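Local coordinates for selenium-binding protein (Sulfolobus tokodaii, PDB 2ECE), which is of uncharacterised function, a beta-propeller of the selenium-binding protein family that may bind selenium, at residues L66-D71 and V125-E130; P91-R96 and L169-F174; G185-A190 and H231-R236; L284-D289 and N293-I298. One frame throughout, in Å; residues are numbered along the deposited sequence.

Contact 1. Residues L66-D71 and V125-E130; sequences LPYIND and VIEPEE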
# COMPACT_ATOMS: atom_id res chain seq x y z
N LEU A 66 4.93 -8.00 -18.51
CA LEU A 66 4.66 -9.36 -18.03
C LEU A 66 4.20 -10.31 -19.12
O LEU A 66 3.59 -9.89 -20.10
CB LEU A 66 3.64 -9.31 -16.89
CG LEU A 66 4.09 -8.40 -15.73
CD1 LEU A 66 3.03 -8.35 -14.66
CD2 LEU A 66 5.42 -8.93 -15.17
N PRO A 67 4.47 -11.62 -18.96
CA PRO A 67 4.08 -12.66 -19.93
C PRO A 67 2.61 -13.05 -19.97
O PRO A 67 2.20 -13.77 -20.87
CB PRO A 67 4.98 -13.83 -19.55
CG PRO A 67 5.07 -13.68 -18.06
CD PRO A 67 5.32 -12.20 -17.90
N TYR A 68 1.82 -12.62 -18.99
CA TYR A 68 0.40 -12.95 -18.98
C TYR A 68 -0.45 -11.69 -18.85
O TYR A 68 0.04 -10.63 -18.45
CB TYR A 68 0.04 -13.90 -17.84
CG TYR A 68 0.81 -15.20 -17.82
CD1 TYR A 68 1.99 -15.33 -17.10
CD2 TYR A 68 0.35 -16.31 -18.54
CE1 TYR A 68 2.70 -16.52 -17.07
CE2 TYR A 68 1.06 -17.52 -18.52
CZ TYR A 68 2.23 -17.61 -17.79
OH TYR A 68 2.93 -18.79 -17.76
N ILE A 69 -1.73 -11.83 -19.15
CA ILE A 69 -2.67 -10.72 -19.08
C ILE A 69 -3.57 -10.86 -17.84
O ILE A 69 -3.75 -11.96 -17.33
CB ILE A 69 -3.52 -10.66 -20.37
CG1 ILE A 69 -2.63 -10.24 -21.54
CG2 ILE A 69 -4.67 -9.70 -20.21
CD1 ILE A 69 -3.25 -10.46 -22.90
N ASN A 70 -4.09 -9.74 -17.37
CA ASN A 70 -4.98 -9.68 -16.21
C ASN A 70 -4.45 -10.16 -14.86
O ASN A 70 -5.19 -10.74 -14.07
CB ASN A 70 -6.30 -10.40 -16.51
CG ASN A 70 -7.12 -9.70 -17.58
OD1 ASN A 70 -7.21 -8.47 -17.61
ND2 ASN A 70 -7.72 -10.49 -18.46
N ASP A 71 -3.17 -9.90 -14.57
CA ASP A 71 -2.59 -10.29 -13.28
C ASP A 71 -3.19 -9.40 -12.20
O ASP A 71 -3.42 -9.84 -11.07
CB ASP A 71 -1.06 -10.06 -13.27
CG ASP A 71 -0.27 -11.21 -13.90
OD1 ASP A 71 -0.38 -12.36 -13.43
OD2 ASP A 71 0.48 -10.94 -14.86
N VAL A 125 9.15 -17.18 -12.26
CA VAL A 125 7.71 -17.03 -12.12
C VAL A 125 7.15 -18.18 -11.29
O VAL A 125 7.47 -19.34 -11.55
CB VAL A 125 6.99 -17.04 -13.48
CG1 VAL A 125 5.48 -16.95 -13.27
CG2 VAL A 125 7.47 -15.88 -14.35
N ILE A 126 6.35 -17.85 -10.29
CA ILE A 126 5.71 -18.86 -9.46
C ILE A 126 4.28 -18.81 -9.97
O ILE A 126 3.57 -17.84 -9.73
CB ILE A 126 5.74 -18.49 -7.98
CG1 ILE A 126 7.18 -18.26 -7.53
CG2 ILE A 126 5.11 -19.60 -7.15
CD1 ILE A 126 7.29 -17.70 -6.14
N GLU A 127 3.87 -19.85 -10.69
CA GLU A 127 2.52 -19.89 -11.25
C GLU A 127 1.43 -19.95 -10.19
O GLU A 127 1.63 -20.47 -9.09
CB GLU A 127 2.39 -21.08 -12.22
CG GLU A 127 3.28 -20.99 -13.47
CD GLU A 127 2.94 -19.81 -14.37
OE1 GLU A 127 1.82 -19.27 -14.27
OE2 GLU A 127 3.79 -19.42 -15.21
N PRO A 128 0.25 -19.42 -10.51
CA PRO A 128 -0.93 -19.37 -9.64
C PRO A 128 -1.29 -20.70 -8.97
O PRO A 128 -1.63 -20.73 -7.79
CB PRO A 128 -2.03 -18.89 -10.58
CG PRO A 128 -1.28 -17.97 -11.49
CD PRO A 128 -0.05 -18.79 -11.81
N GLU A 129 -1.22 -21.79 -9.72
CA GLU A 129 -1.58 -23.08 -9.16
C GLU A 129 -0.58 -23.61 -8.14
O GLU A 129 -0.94 -24.38 -7.25
CB GLU A 129 -1.85 -24.07 -10.29
CG GLU A 129 -2.96 -23.53 -11.19
CD GLU A 129 -4.11 -22.97 -10.35
OE1 GLU A 129 -4.93 -22.13 -10.83
OE2 GLU A 129 -4.22 -23.38 -9.18
N GLU A 130 0.68 -23.20 -8.26
CA GLU A 130 1.69 -23.63 -7.30
C GLU A 130 1.46 -22.84 -6.02
O GLU A 130 1.61 -23.36 -4.92
CB GLU A 130 3.11 -23.36 -7.81
CG GLU A 130 4.20 -23.81 -6.85
CD GLU A 130 4.35 -25.34 -6.77
OE1 GLU A 130 5.21 -25.82 -6.00
OE2 GLU A 130 3.60 -26.05 -7.48
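Tyr68 and Glu127 meet through little more than one oxygen each: the phenol OH of Tyr68 gives a weak hydrogen bond to Glu127 OE2, 2.8 Å away. The two side chains approach at about a right angle, and the carboxylate plane stands 81° from the phenol ring. Glu127 OE1 lies farther off, 3.7 Å from Tyr68 OH, so the carboxylate engages the hydroxyl through one of its two oxygens. A turn at chi2 (-63°) bends the Glu127 chain and brings the carboxylate within reach of the tyrosine hydroxyl, although the two backbones stay well apart, with 10.6 Å between Tyr68 CA and Glu127 CA. This is the loose, outer side of a surface contact, and only 113 Å² is buried between the segments. The denser side is supplied by strand 108-112 and the loop before it: Leu66, Pro67, Tyr68 and Val125 all pack on Tyr109, while buried Asp71 is held by Arg107, Ser105 and Tyr109. Glu127 also occupies the N-cap position of helix 128-135, at the step from strand 121-126, at one edge of its propeller sheet, into that helix. Arg107 forms a salt bridge with Glu127 OE1 and a cation-pi contact with Tyr68. The carboxylate is therefore shared between a cation and a phenol, which probably favours its charged form and makes the direct Tyr68-Glu127 bond the lesser part of a three-residue cluster.

Contact 2. Residues P91-R96 and L169-F174; sequences PNIERR and LDHYSF
Tyr172 supplies the polar link of this contact, its OH donating to the backbone O of Pro91 at 2.8 Å. The bond uses a lone pair in the carbonyl plane, with a C=O...donor angle of 143°, and the carbonyl oxygen lies at the edge of the tyrosine ring. The Pro91 ring stands across the same hydroxyl, with Pro91 CD 3.6 Å from Tyr172 OH. Apolar contact comes from the two branches of Ile93. Because Ile93 CG1 sits between the backbone N and the carbonyl carbon (chi1 54°), Ile93 CD1 reaches over a face of His171 in a CH-pi contact, 4.0 Å from the ring centroid, while Ile93 CG2 meets Tyr172 CE2 at 4.0 Å. The histidine is itself held by a hydrogen bond from NE2 to Gly146 O. In the propeller, segment 91-96 belongs to the loop before strand 97-101. Segment 169-174 leads from strand 165-169 to strand 176-179 in the next sheet, so the contact links connections of successive blades. Hydrogen bonds within the second loop shape its turn: Asp170 OD2 accepts from Tyr172 N at 2.8 Å, forming an Asx turn, and from Ser173 N at 3.0 Å. These two donors approach from opposite faces of the carboxylate plane.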
# COMPACT_ATOMS: atom_id res chain seq x y z
N PRO A 91 21.60 -14.81 6.49
CA PRO A 91 22.85 -14.45 5.82
C PRO A 91 22.83 -14.45 4.30
O PRO A 91 22.10 -15.21 3.65
CB PRO A 91 23.82 -15.49 6.37
CG PRO A 91 22.97 -16.72 6.37
CD PRO A 91 21.65 -16.21 6.96
N ASN A 92 23.65 -13.57 3.74
CA ASN A 92 23.83 -13.43 2.30
C ASN A 92 22.61 -13.08 1.45
O ASN A 92 22.49 -13.56 0.33
CB ASN A 92 24.50 -14.68 1.74
CG ASN A 92 25.82 -14.98 2.42
OD1 ASN A 92 26.65 -14.09 2.60
ND2 ASN A 92 26.03 -16.24 2.80
N ILE A 93 21.70 -12.28 1.98
CA ILE A 93 20.56 -11.86 1.18
C ILE A 93 20.80 -10.38 0.91
O ILE A 93 21.39 -9.69 1.74
CB ILE A 93 19.20 -12.06 1.90
CG1 ILE A 93 19.20 -11.38 3.27
CG2 ILE A 93 18.89 -13.54 2.01
CD1 ILE A 93 17.86 -11.48 3.99
N GLU A 94 20.39 -9.90 -0.25
CA GLU A 94 20.60 -8.51 -0.61
C GLU A 94 19.32 -7.94 -1.22
O GLU A 94 18.49 -8.69 -1.73
CB GLU A 94 21.76 -8.40 -1.61
CG GLU A 94 21.56 -9.19 -2.90
CD GLU A 94 22.78 -9.16 -3.82
OE1 GLU A 94 23.60 -8.21 -3.71
OE2 GLU A 94 22.92 -10.07 -4.66
N ARG A 95 19.15 -6.62 -1.14
CA ARG A 95 17.97 -5.98 -1.73
C ARG A 95 18.22 -6.05 -3.23
O ARG A 95 18.85 -5.17 -3.81
CB ARG A 95 17.86 -4.52 -1.30
CG ARG A 95 16.55 -3.86 -1.69
CD ARG A 95 16.65 -2.35 -1.60
NE ARG A 95 16.95 -1.86 -0.26
CZ ARG A 95 16.04 -1.68 0.70
NH1 ARG A 95 14.76 -1.96 0.48
NH2 ARG A 95 16.42 -1.20 1.88
N ARG A 96 17.71 -7.10 -3.85
CA ARG A 96 17.95 -7.30 -5.27
C ARG A 96 16.73 -7.56 -6.14
O ARG A 96 16.65 -7.07 -7.27
CB ARG A 96 18.94 -8.46 -5.43
CG ARG A 96 19.18 -8.88 -6.85
CD ARG A 96 20.35 -9.84 -6.94
NE ARG A 96 20.63 -10.14 -8.34
CZ ARG A 96 21.66 -10.87 -8.75
NH1 ARG A 96 22.52 -11.38 -7.88
NH2 ARG A 96 21.84 -11.07 -10.05
N LEU A 169 7.47 -17.06 1.51
CA LEU A 169 8.29 -17.52 0.39
C LEU A 169 9.70 -17.64 0.94
O LEU A 169 10.14 -16.81 1.74
CB LEU A 169 8.34 -16.51 -0.75
CG LEU A 169 7.16 -16.11 -1.63
CD1 LEU A 169 7.73 -15.29 -2.80
CD2 LEU A 169 6.42 -17.34 -2.15
N ASP A 170 10.41 -18.67 0.49
CA ASP A 170 11.77 -18.91 0.92
C ASP A 170 12.70 -17.81 0.41
O ASP A 170 12.63 -17.43 -0.76
CB ASP A 170 12.23 -20.26 0.38
CG ASP A 170 13.56 -20.67 0.94
OD1 ASP A 170 13.58 -21.33 1.99
OD2 ASP A 170 14.59 -20.31 0.32
N HIS A 171 13.57 -17.30 1.28
CA HIS A 171 14.51 -16.23 0.92
C HIS A 171 15.49 -16.59 -0.19
O HIS A 171 16.01 -15.70 -0.87
CB HIS A 171 15.35 -15.82 2.14
CG HIS A 171 14.85 -14.59 2.84
ND1 HIS A 171 14.50 -13.44 2.17
CD2 HIS A 171 14.70 -14.32 4.15
CE1 HIS A 171 14.16 -12.51 3.04
NE2 HIS A 171 14.27 -13.02 4.26
N TYR A 172 15.76 -17.88 -0.37
CA TYR A 172 16.72 -18.31 -1.37
C TYR A 172 16.16 -18.84 -2.68
O TYR A 172 16.63 -18.47 -3.75
CB TYR A 172 17.66 -19.35 -0.74
CG TYR A 172 18.33 -18.82 0.50
CD1 TYR A 172 17.93 -19.23 1.77
CD2 TYR A 172 19.35 -17.87 0.41
CE1 TYR A 172 18.52 -18.70 2.92
CE2 TYR A 172 19.95 -17.34 1.55
CZ TYR A 172 19.53 -17.76 2.80
OH TYR A 172 20.13 -17.24 3.92
N SER A 173 15.14 -19.69 -2.59
CA SER A 173 14.55 -20.26 -3.80
C SER A 173 13.36 -19.44 -4.28
O SER A 173 12.97 -19.52 -5.44
CB SER A 173 14.09 -21.69 -3.52
OG SER A 173 13.06 -21.71 -2.54
N PHE A 174 12.81 -18.64 -3.37
CA PHE A 174 11.65 -17.81 -3.67
C PHE A 174 10.42 -18.69 -3.87
O PHE A 174 9.40 -18.24 -4.38
CB PHE A 174 11.89 -16.97 -4.93
CG PHE A 174 13.01 -15.98 -4.79
CD1 PHE A 174 14.05 -15.96 -5.71
CD2 PHE A 174 13.03 -15.07 -3.74
CE1 PHE A 174 15.10 -15.06 -5.58
CE2 PHE A 174 14.08 -14.17 -3.59
CZ PHE A 174 15.11 -14.16 -4.51

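Contact 3. Residues G185-A190 and H231-R236; sequences GDQYLA and HFWDLR
The imidazole of His231 carries the aliphatic part of Gln187 on one face. Gln187 CG lies over the middle of the His231 ring in a CH-pi contact, 3.9 Å from its centroid, and Gln187 CB comes within 3.6 Å of His231 CE1. The indole of Trp233 is met differently: the amide end of Gln187 comes to the rim of its six-membered ring, near the ring plane, and Gln187 CG is 3.9 Å from Trp233 CZ2. The amide plane is nearly perpendicular to the imidazole, at 86°, but inclined by 47° to the indole. With CG anti to the backbone N (chi1 168°) and the chain bent at chi2, Gln187 lays its methylene groups on the histidine before its end reaches the rim of the indole. No hydrogen bond crosses between the segments, and the contact is buried. The polar atoms of both rings are satisfied by other residues: His231 NE2 bonds to Glu206 OE2 and ND1 to Arg240 NH1, while Trp233 NE1 bonds to Ser204 OG. The two bonds to His231 hold the imidazole in the orientation that offers its face to Gln187, and the bond to Trp233 NE1 steadies the indole. His231 and Trp233 belong to strand 229-234, the third strand of a four-stranded propeller sheet, between 201-204 and 239-245. Segment 185-190 lies in the loop from strand 176-179 of the preceding sheet to strand 193-196, the first strand of this one.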
# COMPACT_ATOMS: atom_id res chain seq x y z
N GLY A 185 -7.26 -18.17 15.44
CA GLY A 185 -8.40 -17.77 16.24
C GLY A 185 -9.59 -17.58 15.31
O GLY A 185 -9.83 -18.43 14.45
N ASP A 186 -10.32 -16.48 15.44
CA ASP A 186 -11.46 -16.27 14.57
C ASP A 186 -11.19 -15.29 13.43
O ASP A 186 -12.11 -14.74 12.84
CB ASP A 186 -12.70 -15.84 15.37
CG ASP A 186 -12.59 -14.44 15.95
OD1 ASP A 186 -13.61 -13.98 16.50
OD2 ASP A 186 -11.51 -13.82 15.86
N GLN A 187 -9.91 -15.07 13.11
CA GLN A 187 -9.57 -14.19 12.00
C GLN A 187 -10.01 -14.91 10.73
O GLN A 187 -9.75 -16.11 10.57
CB GLN A 187 -8.06 -13.92 11.96
CG GLN A 187 -7.58 -13.24 10.67
CD GLN A 187 -7.19 -14.25 9.60
OE1 GLN A 187 -7.48 -14.06 8.41
NE2 GLN A 187 -6.52 -15.31 10.01
N TYR A 188 -10.67 -14.20 9.83
CA TYR A 188 -11.15 -14.80 8.59
C TYR A 188 -10.81 -13.91 7.39
O TYR A 188 -10.28 -14.37 6.38
CB TYR A 188 -12.66 -15.03 8.71
CG TYR A 188 -13.32 -15.66 7.51
CD1 TYR A 188 -13.87 -14.88 6.49
CD2 TYR A 188 -13.43 -17.06 7.40
CE1 TYR A 188 -14.51 -15.46 5.40
CE2 TYR A 188 -14.06 -17.64 6.30
CZ TYR A 188 -14.60 -16.84 5.31
OH TYR A 188 -15.23 -17.41 4.23
N LEU A 189 -11.11 -12.62 7.52
CA LEU A 189 -10.82 -11.65 6.47
C LEU A 189 -9.35 -11.20 6.55
O LEU A 189 -8.68 -11.41 7.56
CB LEU A 189 -11.73 -10.43 6.63
CG LEU A 189 -12.97 -10.25 5.74
CD1 LEU A 189 -13.49 -11.58 5.22
CD2 LEU A 189 -14.02 -9.50 6.54
N ALA A 190 -8.86 -10.59 5.48
CA ALA A 190 -7.48 -10.12 5.43
C ALA A 190 -7.36 -8.98 4.43
O ALA A 190 -8.33 -8.63 3.76
CB ALA A 190 -6.54 -11.27 5.01
N HIS A 231 -6.04 -7.31 13.80
CA HIS A 231 -5.65 -8.49 14.56
C HIS A 231 -4.21 -8.37 15.03
O HIS A 231 -3.33 -7.98 14.26
CB HIS A 231 -5.81 -9.73 13.69
CG HIS A 231 -7.21 -9.95 13.19
ND1 HIS A 231 -8.13 -10.70 13.88
CD2 HIS A 231 -7.83 -9.51 12.08
CE1 HIS A 231 -9.27 -10.72 13.21
NE2 HIS A 231 -9.12 -10.00 12.11
N PHE A 232 -3.98 -8.72 16.29
CA PHE A 232 -2.64 -8.68 16.87
C PHE A 232 -2.15 -10.11 17.04
O PHE A 232 -2.85 -10.94 17.63
CB PHE A 232 -2.67 -7.96 18.22
CG PHE A 232 -3.15 -6.55 18.12
CD1 PHE A 232 -2.31 -5.55 17.64
CD2 PHE A 232 -4.47 -6.23 18.42
CE1 PHE A 232 -2.78 -4.25 17.45
CE2 PHE A 232 -4.95 -4.93 18.23
CZ PHE A 232 -4.10 -3.94 17.74
N TRP A 233 -0.97 -10.39 16.51
CA TRP A 233 -0.41 -11.74 16.58
C TRP A 233 0.96 -11.81 17.23
O TRP A 233 1.71 -10.83 17.25
CB TRP A 233 -0.24 -12.33 15.18
CG TRP A 233 -1.41 -12.24 14.28
CD1 TRP A 233 -1.98 -11.11 13.78
CD2 TRP A 233 -2.09 -13.34 13.67
NE1 TRP A 233 -2.98 -11.44 12.89
CE2 TRP A 233 -3.06 -12.80 12.80
CE3 TRP A 233 -1.96 -14.73 13.76
CZ2 TRP A 233 -3.92 -13.61 12.03
CZ3 TRP A 233 -2.81 -15.54 13.00
CH2 TRP A 233 -3.78 -14.97 12.15
N ASP A 234 1.29 -12.99 17.73
CA ASP A 234 2.59 -13.30 18.31
C ASP A 234 3.35 -13.71 17.04
O ASP A 234 3.10 -14.78 16.49
CB ASP A 234 2.48 -14.49 19.26
CG ASP A 234 3.80 -14.86 19.91
OD1 ASP A 234 4.86 -14.70 19.26
OD2 ASP A 234 3.78 -15.32 21.07
N LEU A 235 4.26 -12.86 16.57
CA LEU A 235 5.01 -13.13 15.35
C LEU A 235 5.76 -14.47 15.39
O LEU A 235 5.81 -15.21 14.40
CB LEU A 235 6.03 -12.01 15.11
CG LEU A 235 6.33 -11.52 13.69
CD1 LEU A 235 7.79 -11.12 13.63
CD2 LEU A 235 6.03 -12.59 12.65
N ARG A 236 6.33 -14.77 16.54
CA ARG A 236 7.08 -15.99 16.71
C ARG A 236 6.25 -17.27 16.75
O ARG A 236 6.55 -18.23 16.04
CB ARG A 236 7.90 -15.90 17.98
CG ARG A 236 8.69 -17.12 18.24
CD ARG A 236 9.22 -17.08 19.61
NE ARG A 236 10.30 -18.03 19.74
CZ ARG A 236 10.50 -18.75 20.83
NH1 ARG A 236 9.69 -18.61 21.87
NH2 ARG A 236 11.46 -19.66 20.83

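Contact 4. Residues L284-D289 and N293-I298; sequences LWFYED and NAEKVI
A chi1 of 59° sets the Phe286 ring between its backbone N and carbonyl carbon and brings it over Asn293, whose CG is anti to its own carbonyl carbon (chi1 -47°). Asn293 CB then lies over one ring face, 3.6 Å from the Phe286 centroid in a CH-pi contact, while Glu295 OE2 comes to the ring edge, 3.5 Å from Phe286 CZ. The amide of Asn293 is tilted only 25° from the ring. Asn293 ND2 returns to the backbone, donating to Phe286 O at 3.1 Å from above the carbonyl plane. Phe286 O also accepts from Asn293 N, nearly along the C=O axis at 2.6 Å, so one residue grips it twice. Phe286 N completes the hydrogen-bonded pair by giving to Asn293 O. At Leu284 and Glu295 the next such pair follows, with Leu284 N to Glu295 O at 2.8 Å. Between them, Trp285 and Ala294 form a non-hydrogen-bonded pair on the other face of the sheet, where Trp285 packs on Ile230. Farther along, Leu284 CB touches Val297 CG1, 3.8 Å away. Val297 and Ile298 both face Ile282 in a classic beta bulge, which interrupts the regular antiparallel ladder of a beta hairpin within one propeller blade.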
# COMPACT_ATOMS: atom_id res chain seq x y z
N LEU A 284 -5.45 4.96 15.75
CA LEU A 284 -4.14 4.73 16.33
C LEU A 284 -4.22 3.50 17.22
O LEU A 284 -4.98 3.48 18.18
CB LEU A 284 -3.72 5.93 17.19
CG LEU A 284 -2.43 5.83 18.02
CD1 LEU A 284 -1.23 5.75 17.09
CD2 LEU A 284 -2.30 7.05 18.94
N TRP A 285 -3.47 2.46 16.87
CA TRP A 285 -3.45 1.26 17.70
C TRP A 285 -2.16 1.37 18.50
O TRP A 285 -1.13 1.78 17.96
CB TRP A 285 -3.47 -0.02 16.85
CG TRP A 285 -2.57 -0.03 15.63
CD1 TRP A 285 -2.88 0.43 14.37
CD2 TRP A 285 -1.25 -0.57 15.54
NE1 TRP A 285 -1.84 0.20 13.51
CE2 TRP A 285 -0.83 -0.42 14.19
CE3 TRP A 285 -0.39 -1.18 16.45
CZ2 TRP A 285 0.43 -0.85 13.75
CZ3 TRP A 285 0.86 -1.61 16.01
CH2 TRP A 285 1.26 -1.44 14.67
N PHE A 286 -2.21 1.01 19.78
CA PHE A 286 -1.04 1.12 20.65
C PHE A 286 -1.11 0.17 21.84
O PHE A 286 -2.21 -0.20 22.28
CB PHE A 286 -0.91 2.57 21.14
CG PHE A 286 -2.12 3.06 21.90
CD1 PHE A 286 -2.14 3.04 23.29
CD2 PHE A 286 -3.24 3.53 21.22
CE1 PHE A 286 -3.25 3.48 24.00
CE2 PHE A 286 -4.37 3.98 21.92
CZ PHE A 286 -4.37 3.95 23.31
N TYR A 287 0.05 -0.22 22.36
CA TYR A 287 0.10 -1.12 23.52
C TYR A 287 0.36 -0.30 24.78
O TYR A 287 1.31 0.48 24.84
CB TYR A 287 1.20 -2.17 23.34
CG TYR A 287 1.21 -3.24 24.40
CD1 TYR A 287 2.04 -3.13 25.52
CD2 TYR A 287 0.38 -4.36 24.30
CE1 TYR A 287 2.05 -4.13 26.51
CE2 TYR A 287 0.39 -5.35 25.27
CZ TYR A 287 1.22 -5.23 26.37
OH TYR A 287 1.24 -6.22 27.33
N GLU A 288 -0.48 -0.49 25.78
CA GLU A 288 -0.37 0.27 27.02
C GLU A 288 -1.10 -0.46 28.15
O GLU A 288 -2.10 -1.13 27.91
CB GLU A 288 -0.99 1.65 26.79
CG GLU A 288 -0.76 2.68 27.87
CD GLU A 288 -1.29 4.03 27.44
OE1 GLU A 288 -2.39 4.42 27.89
OE2 GLU A 288 -0.61 4.70 26.63
N ASP A 289 -0.59 -0.33 29.37
CA ASP A 289 -1.22 -0.98 30.51
C ASP A 289 -1.44 -2.47 30.24
O ASP A 289 -2.50 -3.02 30.54
CB ASP A 289 -2.55 -0.28 30.82
CG ASP A 289 -2.37 1.19 31.18
OD1 ASP A 289 -3.27 2.01 30.88
OD2 ASP A 289 -1.33 1.54 31.78
N ASN A 293 -4.56 -1.37 22.41
CA ASN A 293 -5.67 -0.41 22.36
C ASN A 293 -5.77 0.20 20.98
O ASN A 293 -4.85 0.09 20.18
CB ASN A 293 -5.44 0.70 23.38
CG ASN A 293 -5.04 0.18 24.74
OD1 ASN A 293 -5.88 -0.07 25.61
ND2 ASN A 293 -3.74 -0.02 24.93
N ALA A 294 -6.89 0.85 20.70
CA ALA A 294 -7.12 1.49 19.42
C ALA A 294 -8.10 2.64 19.60
O ALA A 294 -9.19 2.45 20.15
CB ALA A 294 -7.66 0.49 18.41
N GLU A 295 -7.71 3.83 19.14
CA GLU A 295 -8.54 5.02 19.26
C GLU A 295 -8.61 5.79 17.96
O GLU A 295 -7.63 5.86 17.21
CB GLU A 295 -7.99 5.93 20.36
CG GLU A 295 -8.42 5.55 21.77
CD GLU A 295 -7.58 6.24 22.82
OE1 GLU A 295 -7.10 7.37 22.56
OE2 GLU A 295 -7.41 5.65 23.91
N LYS A 296 -9.77 6.38 17.68
CA LYS A 296 -9.95 7.17 16.47
C LYS A 296 -9.27 8.51 16.70
O LYS A 296 -9.58 9.21 17.67
CB LYS A 296 -11.44 7.37 16.17
CG LYS A 296 -11.71 8.17 14.91
CD LYS A 296 -13.16 8.01 14.42
CE LYS A 296 -14.19 8.52 15.42
NZ LYS A 296 -15.58 8.42 14.88
N VAL A 297 -8.34 8.88 15.83
CA VAL A 297 -7.62 10.14 15.99
C VAL A 297 -7.88 11.15 14.88
O VAL A 297 -7.58 12.34 15.04
CB VAL A 297 -6.10 9.89 16.12
CG1 VAL A 297 -5.82 9.14 17.41
CG2 VAL A 297 -5.59 9.09 14.92
N ILE A 298 -8.43 10.69 13.77
CA ILE A 298 -8.75 11.57 12.64
C ILE A 298 -10.06 11.11 12.01
O ILE A 298 -10.27 9.91 11.80
CB ILE A 298 -7.68 11.53 11.53
CG1 ILE A 298 -6.34 12.05 12.04
CG2 ILE A 298 -8.13 12.39 10.35
CD1 ILE A 298 -5.20 11.88 11.04

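Overall arrangement
The four contacts sample successive parts of a beta-propeller. Contact 4 is a ladder inside one blade, whereas contacts 1 to 3 bring connecting loops against other parts of the propeller. Contact 3 is buried and rests on aliphatic groups against aromatic rings; contact 1, at the surface, is a single weak polar link backed by an arginine. Contact 2, partly buried, mixes both kinds, and contact 4, also partly buried, adds backbone bonding. Contacts 3 and 4 touch where neighbouring blades pack, Phe232 CE1 lying 4.0 Å from Trp285 CE3. Contacts 1 and 2 alternate along the chain and also touch, whereas contacts 1 and 4 lie on opposite sides of the chain's centre, their own centres about 39 Å apart.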